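Side-chain contacts in MdbA (Actinomyces oris, PDB 4Z7X), which acts as a thiol-disulfide oxidoreductase of the thioredoxin clan and probably forms disulfide bonds in exported proteins, including those of the sortase-assembled pilus pathway: residues T23-Q28 against Q34-A39; N82-D87 against S216-V221. All blocks are in the same frame, centred on the assembly; numbering follows the deposited sequence.

Contact 1. Residues T23-Q28 against Q34-A39; sequences TAKANQ and QVLSDA. With 3CX ((2S)-3-(cyclohexylamino)-2-hydroxypropane-1-sulfonic acid), chain C.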
ATOM      1  N   THR A  23      13.959   6.043  -5.709  1.00 19.24           N
ATOM      2  CA  THR A  23      13.499   6.410  -7.027  1.00 19.67           C
ATOM      3  C   THR A  23      12.737   7.732  -6.950  1.00 20.22           C
ATOM      4  O   THR A  23      12.263   8.103  -5.871  1.00 24.96           O
ATOM      5  CB  THR A  23      12.595   5.315  -7.603  1.00 21.38           C
ATOM      6  OG1 THR A  23      11.594   5.056  -6.656  1.00 24.97           O
ATOM      7  CG2 THR A  23      13.362   4.007  -7.855  1.00 21.17           C
ATOM      8  N   ALA A  24      12.711   8.430  -8.110  1.00 19.22           N
ATOM      9  CA  ALA A  24      11.925   9.622  -8.422  1.00 20.08           C
ATOM     10  C   ALA A  24      10.514   9.270  -8.933  1.00 15.22           C
ATOM     11  O   ALA A  24      10.225   8.136  -9.128  1.00 13.50           O
ATOM     12  CB  ALA A  24      12.618  10.350  -9.499  1.00 22.02           C
ATOM     13  N   LYS A  25       9.660  10.261  -9.162  1.00 13.75           N
ATOM     14  CA  LYS A  25       8.291  10.015  -9.605  0.70 12.02           C
ATOM     15  C   LYS A  25       8.272   9.370 -10.982  1.00 12.62           C
ATOM     16  O   LYS A  25       9.107   9.680 -11.861  1.00 14.58           O
ATOM     17  CB  LYS A  25       7.478  11.315  -9.626  0.70 14.45           C
ATOM     18  CG  LYS A  25       7.279  11.899  -8.247  0.70 18.53           C
ATOM     19  CD  LYS A  25       6.181  11.235  -7.466  0.70 21.43           C
ATOM     20  CE  LYS A  25       6.215  11.613  -5.972  0.70 24.60           C
ATOM     21  NZ  LYS A  25       6.538  13.035  -5.664  0.70 30.29           N
ATOM     22  N   ALA A  26       7.316   8.486 -11.180  1.00 10.19           N
ATOM     23  CA  ALA A  26       7.136   7.835 -12.494  1.00 10.69           C
ATOM     24  C   ALA A  26       6.780   8.832 -13.570  1.00 13.40           C
ATOM     25  O   ALA A  26       7.280   8.729 -14.683  1.00 16.67           O
ATOM     26  CB  ALA A  26       6.064   6.762 -12.420  1.00 12.18           C
ATOM     27  N   ASN A  27       5.895   9.783 -13.257  1.00 11.99           N
ATOM     28  CA  ASN A  27       5.496  10.823 -14.230  1.00 13.61           C
ATOM     29  C   ASN A  27       5.106  10.254 -15.604  1.00 12.85           C
ATOM     30  O   ASN A  27       5.647  10.618 -16.646  1.00 18.63           O
ATOM     31  CB  ASN A  27       6.583  11.856 -14.350  1.00 16.66           C
ATOM     32  CG  ASN A  27       6.693  12.699 -13.115  1.00 15.80           C
ATOM     33  OD1 ASN A  27       5.721  12.874 -12.358  1.00 19.61           O
ATOM     34  ND2 ASN A  27       7.871  13.211 -12.884  1.00 20.60           N
ATOM     35  N   GLN A  28       4.134   9.343 -15.560  1.00 13.55           N
ATOM     36  CA  GLN A  28       3.647   8.691 -16.747  1.00 17.00           C
ATOM     37  C   GLN A  28       2.139   8.601 -16.749  1.00 14.52           C
ATOM     38  O   GLN A  28       1.502   8.435 -15.703  1.00 15.61           O
ATOM     39  CB  GLN A  28       4.155   7.245 -16.832  1.00 17.39           C
ATOM     40  CG  GLN A  28       5.573   7.098 -17.240  1.00 25.24           C
ATOM     41  CD  GLN A  28       5.864   5.670 -17.435  1.00 35.61           C
ATOM     42  OE1 GLN A  28       5.295   5.022 -18.326  1.00 40.31           O
ATOM     43  NE2 GLN A  28       6.699   5.134 -16.567  1.00 42.60           N
ATOM     44  N   GLN A  34       1.588  10.724  -7.867  1.00 10.83           N
ATOM     45  CA  GLN A  34       2.527  10.730  -6.752  0.70 13.50           C
ATOM     46  C   GLN A  34       3.280   9.392  -6.606  1.00 12.69           C
ATOM     47  O   GLN A  34       4.059   9.225  -5.699  1.00 13.84           O
ATOM     48  CB  GLN A  34       1.842  11.165  -5.439  0.70 14.86           C
ATOM     49  CG  GLN A  34       1.263  12.583  -5.476  0.70 15.71           C
ATOM     50  CD  GLN A  34       1.060  13.196  -4.100  0.70 19.82           C
ATOM     51  OE1 GLN A  34       2.033  13.471  -3.389  0.70 27.32           O
ATOM     52  NE2 GLN A  34      -0.221  13.454  -3.720  0.70 27.94           N
ATOM     53  N   VAL A  35       3.039   8.437  -7.502  1.00  9.85           N
ATOM     54  CA  VAL A  35       3.727   7.153  -7.475  1.00  9.53           C
ATOM     55  C   VAL A  35       5.136   7.276  -8.044  1.00  9.38           C
ATOM     56  O   VAL A  35       5.395   7.964  -9.019  1.00 10.66           O
ATOM     57  CB  VAL A  35       2.869   6.043  -8.161  1.00 10.58           C
ATOM     58  CG1 VAL A  35       3.708   4.880  -8.654  1.00 11.04           C
ATOM     59  CG2 VAL A  35       1.793   5.547  -7.149  1.00 10.45           C
ATOM     60  N   LEU A  36       6.033   6.536  -7.433  1.00  9.60           N
ATOM     61  CA  LEU A  36       7.439   6.528  -7.791  1.00 11.59           C
ATOM     62  C   LEU A  36       7.726   5.575  -8.950  1.00 11.17           C
ATOM     63  O   LEU A  36       6.862   4.809  -9.383  1.00 11.12           O
ATOM     64  CB  LEU A  36       8.260   6.177  -6.570  1.00 11.55           C
ATOM     65  CG  LEU A  36       8.171   7.130  -5.397  1.00 12.88           C
ATOM     66  CD1 LEU A  36       8.989   6.607  -4.264  1.00 14.01           C
ATOM     67  CD2 LEU A  36       8.654   8.508  -5.755  1.00 18.07           C
ATOM     68  N   SER A  37       8.973   5.599  -9.424  1.00 11.94           N
ATOM     69  CA  SER A  37       9.356   4.870 -10.620  0.60 12.66           C
ATOM     70  C   SER A  37       9.319   3.358 -10.428  1.00 12.81           C
ATOM     71  O   SER A  37       9.358   2.607 -11.402  1.00 13.55           O
ATOM     72  CB  SER A  37      10.754   5.301 -11.069  0.60 15.88           C
ATOM     73  OG  SER A  37      11.719   5.026 -10.078  0.60 16.75           O
ATOM     74  N   ASP A  38       9.239   2.919  -9.159  1.00 11.96           N
ATOM     75  CA  ASP A  38       9.111   1.476  -8.842  1.00 11.54           C
ATOM     76  C   ASP A  38       7.704   1.067  -8.449  1.00 12.15           C
ATOM     77  O   ASP A  38       7.505  -0.004  -7.905  1.00 12.83           O
ATOM     78  CB  ASP A  38      10.115   1.041  -7.784  1.00 13.65           C
ATOM     79  CG  ASP A  38       9.818   1.612  -6.424  1.00 12.82           C
ATOM     80  OD1 ASP A  38       8.938   2.529  -6.357  1.00 12.62           O
ATOM     81  OD2 ASP A  38      10.480   1.185  -5.435  1.00 16.78           O
ATOM     82  N   ALA A  39       6.730   1.920  -8.753  1.00 10.59           N
ATOM     83  CA  ALA A  39       5.315   1.713  -8.451  1.00  9.99           C
ATOM     84  C   ALA A  39       4.892   1.995  -7.002  1.00  8.71           C
ATOM     85  O   ALA A  39       3.714   1.904  -6.702  1.00  9.58           O
ATOM     86  CB  ALA A  39       4.818   0.338  -8.897  1.00 12.45           C
TER
HETATM   87  OAA 3CX C 501       5.463  16.013   4.127  1.00 40.36           O
HETATM   88  OAB 3CX C 501       6.376  13.639   4.152  1.00 30.13           O
HETATM   89  OAC 3CX C 501       4.591  11.744   2.359  1.00 22.90           O
HETATM   90  OAD 3CX C 501       6.644  14.901   2.208  1.00 44.64           O
HETATM   91  CAE 3CX C 501      -0.676   9.737  -1.061  1.00 21.52           C
HETATM   92  CAF 3CX C 501       0.367  10.007  -2.113  1.00 22.25           C
HETATM   93  CAG 3CX C 501      -0.822  10.791   0.030  1.00 23.03           C
HETATM   94  CAH 3CX C 501       1.669  10.481  -1.464  1.00 23.57           C
HETATM   95  CAI 3CX C 501       0.442  11.300   0.680  1.00 28.73           C
HETATM   96  CAJ 3CX C 501       2.992  12.820   1.008  1.00 21.44           C
HETATM   97  CAK 3CX C 501       4.317  14.167   2.630  1.00 22.78           C
HETATM   98  NAL 3CX C 501       2.949  11.555   0.248  1.00 20.82           N
HETATM   99  CAM 3CX C 501       4.348  12.957   1.683  1.00 22.81           C
HETATM  100  CAN 3CX C 501       1.689  10.774   0.029  1.00 28.64           C
HETATM  101  SAO 3CX C 501       5.760  14.638   3.318  1.00 33.46           S
HETATM  102  O   HOH W   1      11.613   3.560  -4.451  1.00 33.04           O
HETATM  103  O   HOH W   2      13.722   7.010 -10.399  1.00 41.03           O
HETATM  104  O   HOH W   3       4.383   9.754 -10.834  1.00 11.04           O
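A24 and A26 hold the 34-39 segment through two backbone hydrogen bonds. A26 N donates to V35 O at 2.9 Å. S37 N gives the second bond to A24 O at 2.8 Å, more bent at 131°. K25 and L36 sit between these bonds, so the two segments form a single beta bridge. Neither segment is a regular strand. CA-H groups add weaker contacts, L36 CA to A24 O and K25 CA to V35 O.

The bridge joins 23-28 to 34-39 just ahead of strand 41-43, the outermost strand on that side of the thioredoxin-type sheet. L36 to A39 is a type I beta turn, closed by A39 N to L36 O.

Two waters join polar groups at the edge of the contact. One lies 2.7 Å from T23 OG1 and donates to D38 OD2. The other accepts from N27 N and donates to V35 O. D38 is also fixed by S40 and by a salt bridge to R191.

Van der Waals contacts fill in. With chi1 at 53°, T23 OG1 reaches L36 CB at 3.5 Å. In one of its two conformers the K25 chain bends, which lays CE 3.2 Å from Q34 O. The Q34 side chain turns from K25 to the ligand, where OE1 lies 3.6 Å from cyclohexyl CAH of 3CX.

Contact 2. Residues N82-D87 against S216-V221; sequences NQLLSD and SLTELV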
ATOM      1  N   ASN A  82       0.054   3.527  11.525  1.00 10.64           N
ATOM      2  CA  ASN A  82      -0.496   4.881  11.606  0.60 10.66           C
ATOM      3  C   ASN A  82       0.115   5.666  12.765  1.00  9.88           C
ATOM      4  O   ASN A  82       0.391   6.879  12.630  1.00 11.84           O
ATOM      5  CB  ASN A  82      -2.008   4.850  11.740  0.60 11.87           C
ATOM      6  CG  ASN A  82      -2.678   4.480  10.436  0.60 13.92           C
ATOM      7  OD1 ASN A  82      -2.051   4.550   9.389  0.60 15.93           O
ATOM      8  ND2 ASN A  82      -3.916   4.049  10.492  0.60 17.54           N
ATOM      9  N   GLN A  83       0.357   4.982  13.908  1.00  9.82           N
ATOM     10  CA  GLN A  83       0.945   5.651  15.060  1.00 10.13           C
ATOM     11  C   GLN A  83       2.374   6.040  14.794  1.00 11.37           C
ATOM     12  O   GLN A  83       2.762   7.154  15.122  1.00 12.76           O
ATOM     13  CB  GLN A  83       0.829   4.799  16.303  1.00 11.07           C
ATOM     14  CG  GLN A  83       1.162   5.554  17.537  1.00 10.78           C
ATOM     15  CD  GLN A  83       0.190   6.667  17.819  1.00 14.16           C
ATOM     16  OE1 GLN A  83      -1.028   6.504  17.688  1.00 15.78           O
ATOM     17  NE2 GLN A  83       0.727   7.817  18.225  1.00 14.39           N
ATOM     18  N   LEU A  84       3.167   5.122  14.242  1.00  9.87           N
ATOM     19  CA  LEU A  84       4.541   5.442  13.884  1.00 10.45           C
ATOM     20  C   LEU A  84       4.602   6.616  12.943  1.00 11.01           C
ATOM     21  O   LEU A  84       5.484   7.462  13.067  1.00 12.21           O
ATOM     22  CB  LEU A  84       5.227   4.222  13.274  1.00 12.10           C
ATOM     23  CG  LEU A  84       5.543   3.118  14.278  1.00 12.82           C
ATOM     24  CD1 LEU A  84       5.718   1.810  13.511  1.00 13.72           C
ATOM     25  CD2 LEU A  84       6.760   3.413  15.212  1.00 13.08           C
ATOM     26  N   LEU A  85       3.684   6.711  11.998  1.00 10.68           N
ATOM     27  CA  LEU A  85       3.652   7.907  11.133  1.00  9.87           C
ATOM     28  C   LEU A  85       3.288   9.188  11.899  1.00 11.12           C
ATOM     29  O   LEU A  85       3.884  10.246  11.697  1.00 12.00           O
ATOM     30  CB  LEU A  85       2.662   7.710   9.973  1.00 10.80           C
ATOM     31  CG  LEU A  85       3.112   6.752   8.888  1.00 11.15           C
ATOM     32  CD1 LEU A  85       1.950   6.316   7.970  1.00 12.56           C
ATOM     33  CD2 LEU A  85       4.284   7.348   8.097  1.00 11.53           C
ATOM     34  N   SER A  86       2.296   9.095  12.783  1.00 11.11           N
ATOM     35  CA  SER A  86       1.893  10.254  13.565  0.60 12.47           C
ATOM     36  C   SER A  86       3.038  10.747  14.449  1.00 12.13           C
ATOM     37  O   SER A  86       3.205  11.941  14.632  1.00 15.41           O
ATOM     38  CB  SER A  86       0.682   9.895  14.398  0.60 15.04           C
ATOM     39  OG  SER A  86       0.164  11.049  14.968  0.60 18.28           O
ATOM     40  N   ASP A  87       3.802   9.803  14.980  1.00 13.06           N
ATOM     41  CA  ASP A  87       4.971  10.099  15.843  1.00 13.97           C
ATOM     42  C   ASP A  87       6.241  10.439  15.041  1.00 15.16           C
ATOM     43  O   ASP A  87       7.270  10.717  15.626  1.00 16.85           O
ATOM     44  CB  ASP A  87       5.212   8.919  16.789  1.00 13.33           C
ATOM     45  CG  ASP A  87       4.106   8.776  17.824  1.00 14.97           C
ATOM     46  OD1 ASP A  87       3.519   9.811  18.255  1.00 14.21           O
ATOM     47  OD2 ASP A  87       3.840   7.625  18.238  1.00 15.10           O
ATOM     48  N   SER A 216       4.733  -5.104  17.369  1.00 16.59           N
ATOM     49  CA  SER A 216       6.030  -5.638  16.945  0.60 16.85           C
ATOM     50  C   SER A 216       6.817  -4.730  15.994  1.00 17.45           C
ATOM     51  O   SER A 216       8.033  -4.688  16.096  1.00 16.70           O
ATOM     52  CB  SER A 216       5.906  -7.060  16.424  0.60 18.50           C
ATOM     53  OG  SER A 216       4.928  -7.161  15.425  0.60 21.43           O
ATOM     54  N   LEU A 217       6.158  -3.957  15.127  1.00 14.50           N
ATOM     55  CA  LEU A 217       6.892  -3.009  14.282  1.00 13.17           C
ATOM     56  C   LEU A 217       7.440  -1.878  15.151  1.00 12.02           C
ATOM     57  O   LEU A 217       8.554  -1.406  14.934  1.00 13.72           O
ATOM     58  CB  LEU A 217       6.055  -2.434  13.102  1.00 13.63           C
ATOM     59  CG  LEU A 217       5.755  -3.478  12.013  1.00 15.80           C
ATOM     60  CD1 LEU A 217       4.654  -2.934  11.143  1.00 15.58           C
ATOM     61  CD2 LEU A 217       6.991  -3.789  11.190  1.00 17.66           C
ATOM     62  N   THR A 218       6.652  -1.416  16.106  1.00 12.76           N
ATOM     63  CA  THR A 218       7.105  -0.368  17.017  1.00 13.00           C
ATOM     64  C   THR A 218       8.363  -0.776  17.786  1.00 14.94           C
ATOM     65  O   THR A 218       9.337  -0.008  17.879  1.00 15.41           O
ATOM     66  CB  THR A 218       5.955   0.073  17.925  1.00 15.46           C
ATOM     67  OG1 THR A 218       4.875   0.511  17.110  1.00 17.12           O
ATOM     68  CG2 THR A 218       6.377   1.165  18.831  1.00 15.56           C
ATOM     69  N   GLU A 219       8.360  -2.010  18.263  1.00 15.42           N
ATOM     70  CA  GLU A 219       9.530  -2.572  18.950  1.00 16.66           C
ATOM     71  C   GLU A 219      10.760  -2.638  18.070  1.00 17.36           C
ATOM     72  O   GLU A 219      11.858  -2.278  18.509  1.00 20.06           O
ATOM     73  CB  GLU A 219       9.200  -3.942  19.512  1.00 18.87           C
ATOM     74  CG  GLU A 219       8.135  -3.879  20.612  1.00 23.80           C
ATOM     75  CD  GLU A 219       7.355  -5.175  20.803  1.00 28.61           C
ATOM     76  OE1 GLU A 219       7.789  -6.251  20.303  1.00 34.43           O
ATOM     77  OE2 GLU A 219       6.299  -5.120  21.473  1.00 32.02           O
ATOM     78  N   LEU A 220      10.571  -3.054  16.823  1.00 15.32           N
ATOM     79  CA  LEU A 220      11.652  -3.060  15.842  1.00 15.94           C
ATOM     80  C   LEU A 220      12.191  -1.650  15.614  1.00 14.10           C
ATOM     81  O   LEU A 220      13.389  -1.417  15.643  1.00 18.76           O
ATOM     82  CB  LEU A 220      11.129  -3.634  14.536  1.00 17.39           C
ATOM     83  CG  LEU A 220      12.081  -3.545  13.328  1.00 20.29           C
ATOM     84  CD1 LEU A 220      13.411  -4.242  13.604  1.00 24.21           C
ATOM     85  CD2 LEU A 220      11.423  -4.073  12.072  1.00 24.50           C
ATOM     86  N   VAL A 221      11.290  -0.703  15.364  1.00 13.77           N
ATOM     87  CA  VAL A 221      11.689   0.670  15.039  1.00 15.69           C
ATOM     88  C   VAL A 221      12.387   1.356  16.223  1.00 17.64           C
ATOM     89  O   VAL A 221      13.401   2.050  16.054  1.00 18.33           O
ATOM     90  CB  VAL A 221      10.468   1.484  14.530  1.00 15.78           C
ATOM     91  CG1 VAL A 221      10.761   2.961  14.391  1.00 19.07           C
ATOM     92  CG2 VAL A 221       9.988   0.912  13.206  1.00 15.38           C
TER
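L84 points from helix 68-86 toward helix 216-222 and meets three residues there: L217, T218 and V221. They lie at positions i, i+1 and i+4, one turn of the helix. L84 provides most of the buried surface on its side.

The isobutyl group of L84 carries the contact. Its CG is anti to the carbonyl carbon (chi1 -72°), and the two methyls spread along the facing helix. CD1 goes toward the N-terminal end of 216-221 and lies 4.3 Å from L217 CB. CD2 goes toward the C-terminal end and lies 4.1 Å from V221 CG1. That methyl of V221 is anti to its backbone N (chi1 171°). The side chains of L84 and V221 run past each other in opposite directions.

T218 lies beside this pair, and its hydroxyl faces the middle of the leucine. T218 OG1 is 3.9 Å from L84 CG, and both methyls are at a similar distance. This is van der Waals contact. The polar partner of OG1 is E80, one turn before L84 on the same helix. E80 also accepts from L217 N, so its carboxylate binds the first turn of helix 216-222 next to the leucine contact.

No hydrogen bond joins the two segments. The axes of 82-86 and 216-221 come within 10.6 Å, with their directions 39° apart, and the buried area is small, 152 Å².

Helix 68-86 starts at a thioredoxin-type CxxC pattern, consistent with the redox helix, and L84 lies near its far end. I90, just before strand 91-96, touches both L84 and V221. H77 and I81 of helix 68-86 touch L217. F201 of strand 198-201 packs on V221 and L220, so the C-terminal helix rests on both helix 68-86 and the sheet.

From the N terminus, the chain first meets contact 1. It closes a short loop, with five residues between 23-28 and 34-39, and brings the two parts of the N-terminal region together ahead of strand 41-43. The chain then passes through strand 58-63 into helix 68-86, whose end supplies the first half of contact 2. Most of the fold follows before 216-221 returns to it, so contact 2 closes a loop of 128 residues. The two contacts are in series; they neither nest nor cross. Their centres are 25 Å apart and they do not touch. Contact 1 lies beside the 3CX pocket, through Q34, and contact 2 ties the C-terminal helix to helix 68-86.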